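Putative lipoprotein (Bacteroides ovatus, PDB 3OQQ) is of unknown function but is a probable extracellular lipoprotein with a largely beta architecture that binds calcium ions. Local coordinates at residues A404-T409 and N425-K430; E145-V150 and V399-A404. All coordinates share one frame; numbering follows the deposited sequence.

Overall arrangement
Contacts 1 and 2 lie on the same side of the chain's centre, their own centres 10 Å apart, and they share Ala-404, the last residue of the short helix 401-404. Contact 2 joins the start of that helix to the calcium-binding loop 145-150, which lies between strands 122-131 and 150-161. Contact 1 takes up the chain where the helix ends and sets the turn before helix 408-413 against the C-terminal segment 425-430. The two also touch directly, Lys-430 CB lying 3.8 Å from Val-399 CG1. Helix 401-404 and the residues just before it thus lie between the C-terminal segment and the loop that holds two calcium ions.

Contact 1 of 2, residues A404-T409 and N425-K430; sequences AYPDFT and NFVDEK. With CA (calcium ion), chain D.
Tyr-405 and Phe-426 meet where a type I beta turn, Tyr-405 to Phe-408, links helix 401-404 to helix 408-413 and the C-terminal segment 425-430 lies against it. The tight part is here: Tyr-405 CE1 comes within 3.5 Å of Phe-426 CB, the tyrosine ring resting mainly on that CB, with OH lying obliquely to the phenylalanine ring. Tyr-405 CG stands anti to its carbonyl carbon (chi1 -70°), sending the phenol past Phe-426 to place OH on the carbonyl oxygen of Arg-393. Beside this pair, Val-427 N donates to Ala-404 O at 2.9 Å, and the CA-H of Phe-426 adds a weaker approach to the same oxygen.

Toward solvent the packing thins. Exposed Pro-406 meets Val-427 with CG 3.8 Å from CG2, and farther out Asp-428 clamps a calcium ion through both carboxylate oxygens, beyond any touch with 404-409. At the other end Asn-425 ND2 gives Asp-407 OD2 a bond of 2.9 Å from above the carboxylate plane, 67° out of it. With Asp-407 replaced by an alanine, the Asn-425 amide would probably lose this acceptor and be freer to turn. Alongside, one water accepts from Asp-407 N and donates to Asn-425 O, 2.8 Å from each.

Contact 2 of 2, residues E145-V150 and V399-A404; sequences EDFNDV and VPFREA. With CA (calcium ion), chain B; CA (calcium ion), chain C.
Asp-146 packs its CB against the carbonyl oxygen of Val-399 at 3.2 Å, a contact matched on the backbone by a CA-H approach to the same oxygen. From CB the side chain turns away to metal: CG sits between the backbone N and the carbonyl carbon (chi1 56°), which swings the carboxylate to the two calcium ions. OD1 is shared, 2.5 Å from the calcium of chain C and 2.7 Å from that of chain B. OD2 binds the chain B ion alone of the two, at 2.4 Å, and also accepts a hydrogen bond from Arg-398 N, just before the helical segment.

The arrangement is a dinuclear calcium site built on an acidic loop. Asp-149 OD1 forms a second bridge between the ions, and a water binding both adds a third; Asn-148, Glu-132, Gly-186 and Glu-397 add further ligands, with two more waters on the chain C ion, Glu-397 lying two residues ahead of Val-399. Sharing two ions between carboxylates in this way probably offsets much of the negative charge gathered there.

On the other side of the loop, Phe-401 N donates to Glu-145 O at 2.8 Å, with an N-H...O angle of 160°, just after Pro-400 at the N-cap. The ring of Phe-401 then reaches the loop with CD1, which lies 3.8 Å from Phe-147 CB and has Asp-146 O at the ring edge. The two phenylalanine rings meet obliquely, centroids 5.7 Å apart and planes at 58°.

Contact 1 of 2, residues A404-T409 and N425-K430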
loop_
_atom_site.group_PDB
_atom_site.type_symbol
_atom_site.label_atom_id
_atom_site.label_comp_id
_atom_site.label_asym_id
_atom_site.label_seq_id
_atom_site.Cartn_x
_atom_site.Cartn_y
_atom_site.Cartn_z
ATOM N N ALA A 404 15.386 -15.138 7.439
ATOM C CA ALA A 404 14.080 -15.456 6.849
ATOM C C ALA A 404 14.162 -15.348 5.320
ATOM O O ALA A 404 13.513 -16.127 4.616
ATOM C CB ALA A 404 13.015 -14.499 7.380
ATOM N N TYR A 405 14.968 -14.360 4.814
ATOM C CA TYR A 405 15.170 -14.104 3.388
ATOM C C TYR A 405 16.681 -14.172 3.050
ATOM O O TYR A 405 17.352 -13.135 3.097
ATOM C CB TYR A 405 14.521 -12.738 2.981
ATOM C CG TYR A 405 13.014 -12.833 3.021
ATOM C CD1 TYR A 405 12.300 -13.330 1.932
ATOM C CD2 TYR A 405 12.311 -12.563 4.196
ATOM C CE1 TYR A 405 10.920 -13.522 1.998
ATOM C CE2 TYR A 405 10.938 -12.780 4.284
ATOM C CZ TYR A 405 10.246 -13.261 3.180
ATOM O OH TYR A 405 8.905 -13.515 3.265
ATOM N N PRO A 406 17.228 -15.375 2.676
ATOM C CA PRO A 406 18.690 -15.485 2.432
ATOM C C PRO A 406 19.241 -14.691 1.241
ATOM O O PRO A 406 20.451 -14.524 1.155
ATOM C CB PRO A 406 18.909 -16.994 2.208
ATOM C CG PRO A 406 17.719 -17.655 2.842
ATOM C CD PRO A 406 16.578 -16.704 2.623
ATOM N N ASP A 407 18.392 -14.245 0.306
ATOM C CA ASP A 407 18.868 -13.443 -0.831
ATOM C C ASP A 407 18.690 -11.927 -0.608
ATOM O O ASP A 407 19.047 -11.137 -1.492
ATOM C CB ASP A 407 18.160 -13.877 -2.101
ATOM C CG ASP A 407 18.559 -15.279 -2.512
ATOM O OD1 ASP A 407 19.682 -15.700 -2.165
ATOM O OD2 ASP A 407 17.759 -15.940 -3.182
ATOM N N PHE A 408 18.134 -11.520 0.562
ATOM C CA PHE A 408 17.883 -10.105 0.887
ATOM C C PHE A 408 19.164 -9.260 0.819
ATOM O O PHE A 408 19.163 -8.256 0.106
ATOM C CB PHE A 408 17.226 -9.941 2.274
ATOM C CG PHE A 408 16.867 -8.517 2.673
ATOM C CD1 PHE A 408 15.882 -7.808 1.990
ATOM C CD2 PHE A 408 17.502 -7.894 3.742
ATOM C CE1 PHE A 408 15.544 -6.505 2.367
ATOM C CE2 PHE A 408 17.144 -6.603 4.130
ATOM C CZ PHE A 408 16.158 -5.921 3.450
ATOM N N THR A 409 20.237 -9.644 1.555
ATOM C CA THR A 409 21.465 -8.809 1.580
ATOM C C THR A 409 22.106 -8.727 0.199
ATOM O O THR A 409 22.669 -7.680 -0.131
ATOM C CB THR A 409 22.479 -9.236 2.647
ATOM O OG1 THR A 409 23.015 -10.495 2.272
ATOM C CG2 THR A 409 21.855 -9.310 4.050
ATOM N N ASN A 425 12.168 -16.068 -2.158
ATOM C CA ASN A 425 12.982 -17.108 -1.520
ATOM C C ASN A 425 12.920 -16.976 0.004
ATOM O O ASN A 425 13.843 -16.462 0.623
ATOM C CB ASN A 425 14.444 -17.092 -2.043
ATOM C CG ASN A 425 15.340 -18.172 -1.444
ATOM O OD1 ASN A 425 14.890 -19.231 -0.991
ATOM N ND2 ASN A 425 16.633 -17.937 -1.433
ATOM N N PHE A 426 11.808 -17.416 0.602
ATOM C CA PHE A 426 11.649 -17.342 2.053
ATOM C C PHE A 426 11.937 -18.694 2.665
ATOM O O PHE A 426 11.767 -19.703 2.002
ATOM C CB PHE A 426 10.219 -16.874 2.421
ATOM C CG PHE A 426 9.117 -17.806 1.949
ATOM C CD1 PHE A 426 8.569 -17.674 0.679
ATOM C CD2 PHE A 426 8.642 -18.819 2.772
ATOM C CE1 PHE A 426 7.568 -18.537 0.242
ATOM C CE2 PHE A 426 7.653 -19.696 2.326
ATOM C CZ PHE A 426 7.117 -19.542 1.067
ATOM N N VAL A 427 12.339 -18.729 3.932
ATOM C CA VAL A 427 12.556 -19.981 4.661
ATOM C C VAL A 427 11.283 -20.199 5.475
ATOM O O VAL A 427 10.935 -19.352 6.315
ATOM C CB VAL A 427 13.823 -19.919 5.537
ATOM C CG1 VAL A 427 13.987 -21.184 6.366
ATOM C CG2 VAL A 427 15.061 -19.662 4.679
ATOM N N ASP A 428 10.579 -21.314 5.204
ATOM C CA ASP A 428 9.324 -21.651 5.858
ATOM C C ASP A 428 9.427 -21.553 7.393
ATOM O O ASP A 428 8.600 -20.881 7.998
ATOM C CB ASP A 428 8.870 -23.071 5.444
ATOM C CG ASP A 428 7.590 -23.524 6.127
ATOM O OD1 ASP A 428 6.840 -22.660 6.603
ATOM O OD2 ASP A 428 7.346 -24.733 6.172
ATOM N N GLU A 429 10.404 -22.247 8.017
ATOM C CA GLU A 429 10.529 -22.294 9.483
ATOM C C GLU A 429 10.847 -20.912 10.123
ATOM O O GLU A 429 10.756 -20.788 11.349
ATOM C CB GLU A 429 11.566 -23.371 9.912
ATOM C CG GLU A 429 13.029 -22.975 9.885
ATOM C CD GLU A 429 13.771 -22.982 11.219
ATOM O OE1 GLU A 429 13.135 -22.834 12.293
ATOM O OE2 GLU A 429 15.019 -23.070 11.175
ATOM N N LYS A 430 11.206 -19.888 9.305
ATOM C CA LYS A 430 11.561 -18.557 9.800
ATOM C C LYS A 430 10.495 -17.518 9.497
ATOM O O LYS A 430 10.646 -16.359 9.895
ATOM C CB LYS A 430 12.913 -18.130 9.213
ATOM C CG LYS A 430 14.009 -19.054 9.723
ATOM C CD LYS A 430 15.399 -18.571 9.569
ATOM C CE LYS A 430 16.379 -19.673 9.957
ATOM N NZ LYS A 430 16.434 -19.888 11.433
HETATM CA CA CA D . 5.492 -24.334 7.705
HETATM O O HOH W 1 15.619 -14.334 0.084
HETATM O O HOH W 2 4.113 -24.902 6.011
#

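Contact 2 of 2, residues E145-V150 and V399-A404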
loop_
_atom_site.group_PDB
_atom_site.type_symbol
_atom_site.label_atom_id
_atom_site.label_comp_id
_atom_site.label_asym_id
_atom_site.label_seq_id
_atom_site.Cartn_x
_atom_site.Cartn_y
_atom_site.Cartn_z
ATOM N N GLU A 145 17.696 -7.302 12.292
ATOM C CA GLU A 145 16.418 -6.971 12.945
ATOM C C GLU A 145 15.371 -7.896 12.350
ATOM O O GLU A 145 15.613 -8.424 11.259
ATOM C CB GLU A 145 16.027 -5.479 12.725
ATOM C CG GLU A 145 17.011 -4.445 13.271
ATOM C CD GLU A 145 17.219 -4.332 14.770
ATOM O OE1 GLU A 145 16.743 -5.210 15.524
ATOM O OE2 GLU A 145 17.905 -3.374 15.188
ATOM N N ASP A 146 14.225 -8.115 13.034
ATOM C CA ASP A 146 13.223 -9.051 12.529
ATOM C C ASP A 146 12.213 -8.429 11.517
ATOM O O ASP A 146 11.553 -9.183 10.787
ATOM C CB ASP A 146 12.485 -9.791 13.679
ATOM C CG ASP A 146 11.774 -8.984 14.765
ATOM O OD1 ASP A 146 11.691 -7.740 14.640
ATOM O OD2 ASP A 146 11.296 -9.598 15.732
ATOM N N PHE A 147 12.102 -7.090 11.469
ATOM C CA PHE A 147 11.207 -6.345 10.559
ATOM C C PHE A 147 9.746 -6.822 10.632
ATOM O O PHE A 147 9.061 -6.851 9.610
ATOM C CB PHE A 147 11.705 -6.367 9.097
ATOM C CG PHE A 147 12.741 -5.293 8.849
ATOM C CD1 PHE A 147 14.091 -5.519 9.145
ATOM C CD2 PHE A 147 12.365 -4.036 8.373
ATOM C CE1 PHE A 147 15.045 -4.510 8.956
ATOM C CE2 PHE A 147 13.318 -3.027 8.180
ATOM C CZ PHE A 147 14.649 -3.267 8.483
ATOM N N ASN A 148 9.259 -7.146 11.832
ATOM C CA ASN A 148 7.853 -7.565 11.948
ATOM C C ASN A 148 7.141 -6.747 13.027
ATOM O O ASN A 148 6.044 -7.109 13.441
ATOM C CB ASN A 148 7.752 -9.065 12.238
ATOM C CG ASN A 148 8.303 -9.387 13.602
ATOM O OD1 ASN A 148 8.637 -8.481 14.361
ATOM N ND2 ASN A 148 8.374 -10.654 13.958
ATOM N N ASP A 149 7.789 -5.668 13.516
ATOM C CA ASP A 149 7.264 -4.824 14.610
ATOM C C ASP A 149 5.890 -4.281 14.294
ATOM O O ASP A 149 5.041 -4.223 15.191
ATOM C CB ASP A 149 8.259 -3.732 14.974
ATOM C CG ASP A 149 9.598 -4.362 15.366
ATOM O OD1 ASP A 149 9.646 -5.620 15.546
ATOM O OD2 ASP A 149 10.591 -3.623 15.462
ATOM N N VAL A 150 5.656 -3.930 13.014
ATOM C CA VAL A 150 4.354 -3.580 12.458
ATOM C C VAL A 150 4.341 -4.164 11.051
ATOM O O VAL A 150 5.233 -3.895 10.239
ATOM C CB VAL A 150 3.900 -2.090 12.473
ATOM C CG1 VAL A 150 2.444 -1.977 11.995
ATOM C CG2 VAL A 150 4.037 -1.459 13.860
ATOM N N VAL A 399 13.707 -13.393 14.812
ATOM C CA VAL A 399 14.414 -14.078 13.730
ATOM C C VAL A 399 14.996 -12.978 12.816
ATOM O O VAL A 399 14.218 -12.158 12.302
ATOM C CB VAL A 399 13.528 -15.092 12.942
ATOM C CG1 VAL A 399 14.214 -15.543 11.657
ATOM C CG2 VAL A 399 13.153 -16.295 13.801
ATOM N N PRO A 400 16.336 -12.929 12.598
ATOM C CA PRO A 400 16.898 -11.897 11.699
ATOM C C PRO A 400 16.256 -11.945 10.311
ATOM O O PRO A 400 16.132 -13.030 9.746
ATOM C CB PRO A 400 18.393 -12.255 11.634
ATOM C CG PRO A 400 18.665 -13.011 12.889
ATOM C CD PRO A 400 17.398 -13.820 13.119
ATOM N N PHE A 401 15.845 -10.781 9.762
ATOM C CA PHE A 401 15.205 -10.700 8.436
ATOM C C PHE A 401 16.039 -11.402 7.350
ATOM O O PHE A 401 15.488 -12.203 6.605
ATOM C CB PHE A 401 14.904 -9.246 8.032
ATOM C CG PHE A 401 13.862 -9.176 6.933
ATOM C CD1 PHE A 401 12.536 -9.527 7.182
ATOM C CD2 PHE A 401 14.217 -8.824 5.641
ATOM C CE1 PHE A 401 11.580 -9.498 6.155
ATOM C CE2 PHE A 401 13.257 -8.783 4.612
ATOM C CZ PHE A 401 11.947 -9.109 4.876
ATOM N N ARG A 402 17.377 -11.179 7.327
ATOM C CA ARG A 402 18.330 -11.784 6.382
ATOM C C ARG A 402 18.350 -13.361 6.495
ATOM O O ARG A 402 18.773 -14.027 5.549
ATOM C CB ARG A 402 19.736 -11.199 6.615
ATOM C CG ARG A 402 20.444 -11.827 7.812
ATOM C CD ARG A 402 21.566 -11.019 8.371
ATOM N NE ARG A 402 22.732 -11.018 7.509
ATOM C CZ ARG A 402 23.949 -10.660 7.902
ATOM N NH1 ARG A 402 24.174 -10.318 9.168
ATOM N NH2 ARG A 402 24.953 -10.653 7.040
ATOM N N GLU A 403 17.906 -13.934 7.640
ATOM C CA GLU A 403 17.808 -15.401 7.817
ATOM C C GLU A 403 16.478 -15.911 7.270
ATOM O O GLU A 403 16.442 -16.983 6.682
ATOM C CB GLU A 403 18.000 -15.818 9.285
ATOM C CG GLU A 403 19.435 -15.640 9.748
ATOM C CD GLU A 403 19.783 -16.179 11.118
ATOM O OE1 GLU A 403 19.075 -17.087 11.609
ATOM O OE2 GLU A 403 20.780 -15.696 11.700
ATOM N N ALA A 404 15.386 -15.138 7.439
ATOM C CA ALA A 404 14.080 -15.456 6.849
ATOM C C ALA A 404 14.162 -15.348 5.320
ATOM O O ALA A 404 13.513 -16.127 4.616
ATOM C CB ALA A 404 13.015 -14.499 7.380
HETATM CA CA CA B . 9.682 -7.935 16.442
HETATM CA CA CA C . 12.283 -5.486 15.613
HETATM O O HOH W 3 14.438 -6.578 15.723
HETATM O O HOH W 4 11.619 -6.521 17.626
HETATM O O HOH W 5 12.822 -4.038 17.427
#